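Local coordinates for protein (soluble lytic transglycosylase SLT70) (Escherichia coli, PDB 1QSA), which cleaves the glycosidic bonds between N-acetylmuramic acid and N-acetylglucosamine in peptidoglycan, leaving a 1,6-anhydro bond on the muramic acid residue, at residues Leu158-Leu163 against Thr174-Gln179. Sequence-based numbering, arbitrary orientation. Where two conformers were deposited one is given.
Sequences LERIRL and TVLAGQ. With SO4 (sulfate ion), chain N.
Leu176 gives the largest share of the contact, 81 of 184 Å² buried, its CA–CB bond aimed at helix 154-166. With CG anti to the carbonyl carbon (chi1 -69°), the side chain slides past Ile161 in the opposite direction, and Leu176 CB meets Ile161 CG1 at 3.6 Å. Leu176 CD1 reaches the aliphatic part of Arg160, 3.8 Å from Arg160 CG; the two side chains cross at about a right angle, and the arginine runs extended from CG to NE. The Arg160 guanidinium ends beyond this apolar patch, where NE and NH2 bond Thr131 O and Lys133 O and the group makes a cation-pi contact with Trp129. At Ala177 the contact thins: Ile161 CD1 stops 4.1 Å from Ala177 N, at the backbone. No hydrogen bond joins the segments; the closest pairs are carbon-to-carbon. The short axes approach to 9.7 Å at 157°, nearly antiparallel, as in a helical hairpin of this alpha-superhelix. Facing away from helix 170-178, Arg162 grips Glu159 side-on and donates from NH1 and NH2 to a sulfate, probably from the crystallisation liquor. Helix 212-228 covers Ile161 through Phe213 and Met217, while helix 185-196 packs on Ala177 through Ile191 and Ile192.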
ATOM      1  N   LEU A 158      25.098 -10.159 -14.857  1.00 17.50           N
ATOM      2  CA  LEU A 158      25.456  -8.781 -14.535  1.00 16.47           C
ATOM      3  C   LEU A 158      24.205  -7.897 -14.410  1.00 16.64           C
ATOM      4  O   LEU A 158      24.143  -7.016 -13.545  1.00 16.04           O
ATOM      5  CB  LEU A 158      26.414  -8.237 -15.601  1.00 18.77           C
ATOM      6  CG  LEU A 158      27.295  -7.065 -15.172  1.00 20.43           C
ATOM      7  CD1 LEU A 158      28.173  -7.462 -13.978  1.00 22.20           C
ATOM      8  CD2 LEU A 158      28.151  -6.631 -16.357  1.00 24.72           C
ATOM      9  N   GLU A 159      23.189  -8.169 -15.230  1.00 16.21           N
ATOM     10  CA  GLU A 159      21.932  -7.421 -15.184  1.00 14.45           C
ATOM     11  C   GLU A 159      21.218  -7.586 -13.837  1.00 13.87           C
ATOM     12  O   GLU A 159      20.613  -6.638 -13.325  1.00 12.68           O
ATOM     13  CB  GLU A 159      21.018  -7.852 -16.339  1.00 16.63           C
ATOM     14  CG  GLU A 159      19.587  -7.303 -16.291  1.00 16.61           C
ATOM     15  CD  GLU A 159      19.496  -5.781 -16.369  1.00 21.41           C
ATOM     16  OE1 GLU A 159      20.532  -5.110 -16.595  1.00 21.68           O
ATOM     17  OE2 GLU A 159      18.371  -5.255 -16.201  1.00 20.41           O
ATOM     18  N   ARG A 160      21.269  -8.784 -13.257  1.00 12.62           N
ATOM     19  CA  ARG A 160      20.628  -8.959 -11.964  1.00 10.38           C
ATOM     20  C   ARG A 160      21.341  -8.137 -10.888  1.00 11.63           C
ATOM     21  O   ARG A 160      20.694  -7.648  -9.955  1.00 12.23           O
ATOM     22  CB  ARG A 160      20.539 -10.432 -11.540  1.00 10.98           C
ATOM     23  CG  ARG A 160      19.632 -10.575 -10.322  1.00 11.79           C
ATOM     24  CD  ARG A 160      19.376 -12.015  -9.895  1.00 12.14           C
ATOM     25  NE  ARG A 160      18.334 -12.037  -8.874  1.00 10.86           N
ATOM     26  CZ  ARG A 160      18.163 -13.003  -7.979  1.00 12.26           C
ATOM     27  NH1 ARG A 160      18.984 -14.047  -7.956  1.00 13.14           N
ATOM     28  NH2 ARG A 160      17.174 -12.909  -7.090  1.00 12.82           N
ATOM     29  N   ILE A 161      22.667  -8.001 -11.003  1.00 10.76           N
ATOM     30  CA  ILE A 161      23.441  -7.195 -10.047  1.00 11.81           C
ATOM     31  C   ILE A 161      22.966  -5.738 -10.133  1.00 12.03           C
ATOM     32  O   ILE A 161      22.717  -5.091  -9.107  1.00 11.97           O
ATOM     33  CB  ILE A 161      24.977  -7.287 -10.318  1.00 12.17           C
ATOM     34  CG1 ILE A 161      25.485  -8.681  -9.931  1.00 14.36           C
ATOM     35  CG2 ILE A 161      25.718  -6.181  -9.559  1.00 14.86           C
ATOM     36  CD1 ILE A 161      26.964  -8.896 -10.127  1.00 13.96           C
ATOM     37  N   ARG A 162      22.766  -5.255 -11.363  1.00 11.49           N
ATOM     38  CA  ARG A 162      22.284  -3.888 -11.581  1.00 12.31           C
ATOM     39  C   ARG A 162      20.887  -3.724 -10.971  1.00 12.21           C
ATOM     40  O   ARG A 162      20.623  -2.756 -10.254  1.00 12.44           O
ATOM     41  CB  ARG A 162      22.235  -3.563 -13.082  1.00 12.99           C
ATOM     42  CG  ARG A 162      21.922  -2.092 -13.382  1.00 15.26           C
ATOM     43  CD  ARG A 162      21.739  -1.847 -14.878  1.00 15.06           C
ATOM     44  NE  ARG A 162      20.505  -2.463 -15.358  1.00 17.95           N
ATOM     45  CZ  ARG A 162      19.310  -1.878 -15.334  1.00 20.61           C
ATOM     46  NH1 ARG A 162      19.180  -0.635 -14.905  1.00 22.13           N
ATOM     47  NH2 ARG A 162      18.239  -2.525 -15.775  1.00 21.65           N
ATOM     48  N   LEU A 163      20.010  -4.696 -11.217  1.00 11.89           N
ATOM     49  CA  LEU A 163      18.646  -4.648 -10.678  1.00 12.22           C
ATOM     50  C   LEU A 163      18.630  -4.710  -9.147  1.00 11.94           C
ATOM     51  O   LEU A 163      17.853  -3.993  -8.492  1.00 12.09           O
ATOM     52  CB  LEU A 163      17.788  -5.790 -11.250  1.00 11.65           C
ATOM     53  CG  LEU A 163      17.410  -5.723 -12.740  1.00 12.76           C
ATOM     54  CD1 LEU A 163      16.749  -7.030 -13.174  1.00 14.74           C
ATOM     55  CD2 LEU A 163      16.495  -4.550 -13.012  1.00 16.07           C
ATOM     56  N   THR A 174      26.078  -8.218  -3.185  1.00 11.89           N
ATOM     57  CA  THR A 174      27.276  -8.817  -2.636  1.00 13.43           C
ATOM     58  C   THR A 174      27.359 -10.324  -2.879  1.00 12.25           C
ATOM     59  O   THR A 174      28.418 -10.826  -3.258  1.00 13.69           O
ATOM     60  CB  THR A 174      27.418  -8.440  -1.149  1.00 14.28           C
ATOM     61  OG1 THR A 174      27.833  -7.066  -1.075  1.00 16.68           O
ATOM     62  CG2 THR A 174      28.431  -9.324  -0.440  1.00 14.10           C
ATOM     63  N   VAL A 175      26.253 -11.046  -2.677  1.00 13.77           N
ATOM     64  CA  VAL A 175      26.249 -12.491  -2.916  1.00 13.02           C
ATOM     65  C   VAL A 175      26.549 -12.790  -4.394  1.00 12.62           C
ATOM     66  O   VAL A 175      27.366 -13.668  -4.703  1.00 13.59           O
ATOM     67  CB  VAL A 175      24.888 -13.143  -2.512  1.00 13.94           C
ATOM     68  CG1 VAL A 175      24.789 -14.595  -3.026  1.00 14.43           C
ATOM     69  CG2 VAL A 175      24.752 -13.141  -1.004  1.00 13.63           C
ATOM     70  N   LEU A 176      25.922 -12.038  -5.296  1.00 11.21           N
ATOM     71  CA  LEU A 176      26.116 -12.235  -6.731  1.00 11.59           C
ATOM     72  C   LEU A 176      27.561 -11.937  -7.142  1.00 13.05           C
ATOM     73  O   LEU A 176      28.184 -12.731  -7.849  1.00 15.32           O
ATOM     74  CB  LEU A 176      25.134 -11.372  -7.530  1.00 12.44           C
ATOM     75  CG  LEU A 176      23.648 -11.770  -7.444  1.00 11.51           C
ATOM     76  CD1 LEU A 176      22.789 -10.770  -8.183  1.00 12.84           C
ATOM     77  CD2 LEU A 176      23.432 -13.167  -8.017  1.00 14.56           C
ATOM     78  N   ALA A 177      28.103 -10.824  -6.655  1.00 13.42           N
ATOM     79  CA  ALA A 177      29.475 -10.444  -6.983  1.00 13.73           C
ATOM     80  C   ALA A 177      30.483 -11.426  -6.378  1.00 15.01           C
ATOM     81  O   ALA A 177      31.551 -11.651  -6.950  1.00 15.65           O
ATOM     82  CB  ALA A 177      29.770  -9.006  -6.540  1.00 14.62           C
ATOM     83  N   GLY A 178      30.136 -12.014  -5.233  1.00 14.45           N
ATOM     84  CA  GLY A 178      31.015 -12.992  -4.602  1.00 16.11           C
ATOM     85  C   GLY A 178      31.131 -14.265  -5.437  1.00 16.32           C
ATOM     86  O   GLY A 178      32.111 -14.994  -5.324  1.00 17.89           O
ATOM     87  N   GLN A 179      30.120 -14.537  -6.260  1.00 16.39           N
ATOM     88  CA  GLN A 179      30.104 -15.715  -7.136  1.00 17.85           C
ATOM     89  C   GLN A 179      30.215 -15.263  -8.600  1.00 16.57           C
ATOM     90  O   GLN A 179      29.747 -15.943  -9.501  1.00 16.27           O
ATOM     91  CB  GLN A 179      28.783 -16.487  -6.959  0.50 18.09           C
ATOM     92  CG  GLN A 179      28.373 -16.781  -5.511  0.50 20.64           C
ATOM     93  CD  GLN A 179      26.954 -17.335  -5.388  0.50 20.88           C
ATOM     94  OE1 GLN A 179      26.310 -17.671  -6.381  0.50 23.26           O
ATOM     95  NE2 GLN A 179      26.466 -17.433  -4.160  0.50 25.34           N
TER
HETATM   96  S   SO4 N 713      15.642   0.154 -15.913  1.00 68.22           S
HETATM   97  O1  SO4 N 713      15.519  -1.120 -15.172  1.00 66.99           O
HETATM   98  O2  SO4 N 713      14.353   0.872 -15.862  1.00 67.35           O
HETATM   99  O3  SO4 N 713      16.698   0.983 -15.300  1.00 66.88           O
HETATM  100  O4  SO4 N 713      15.997  -0.122 -17.322  1.00 67.72           O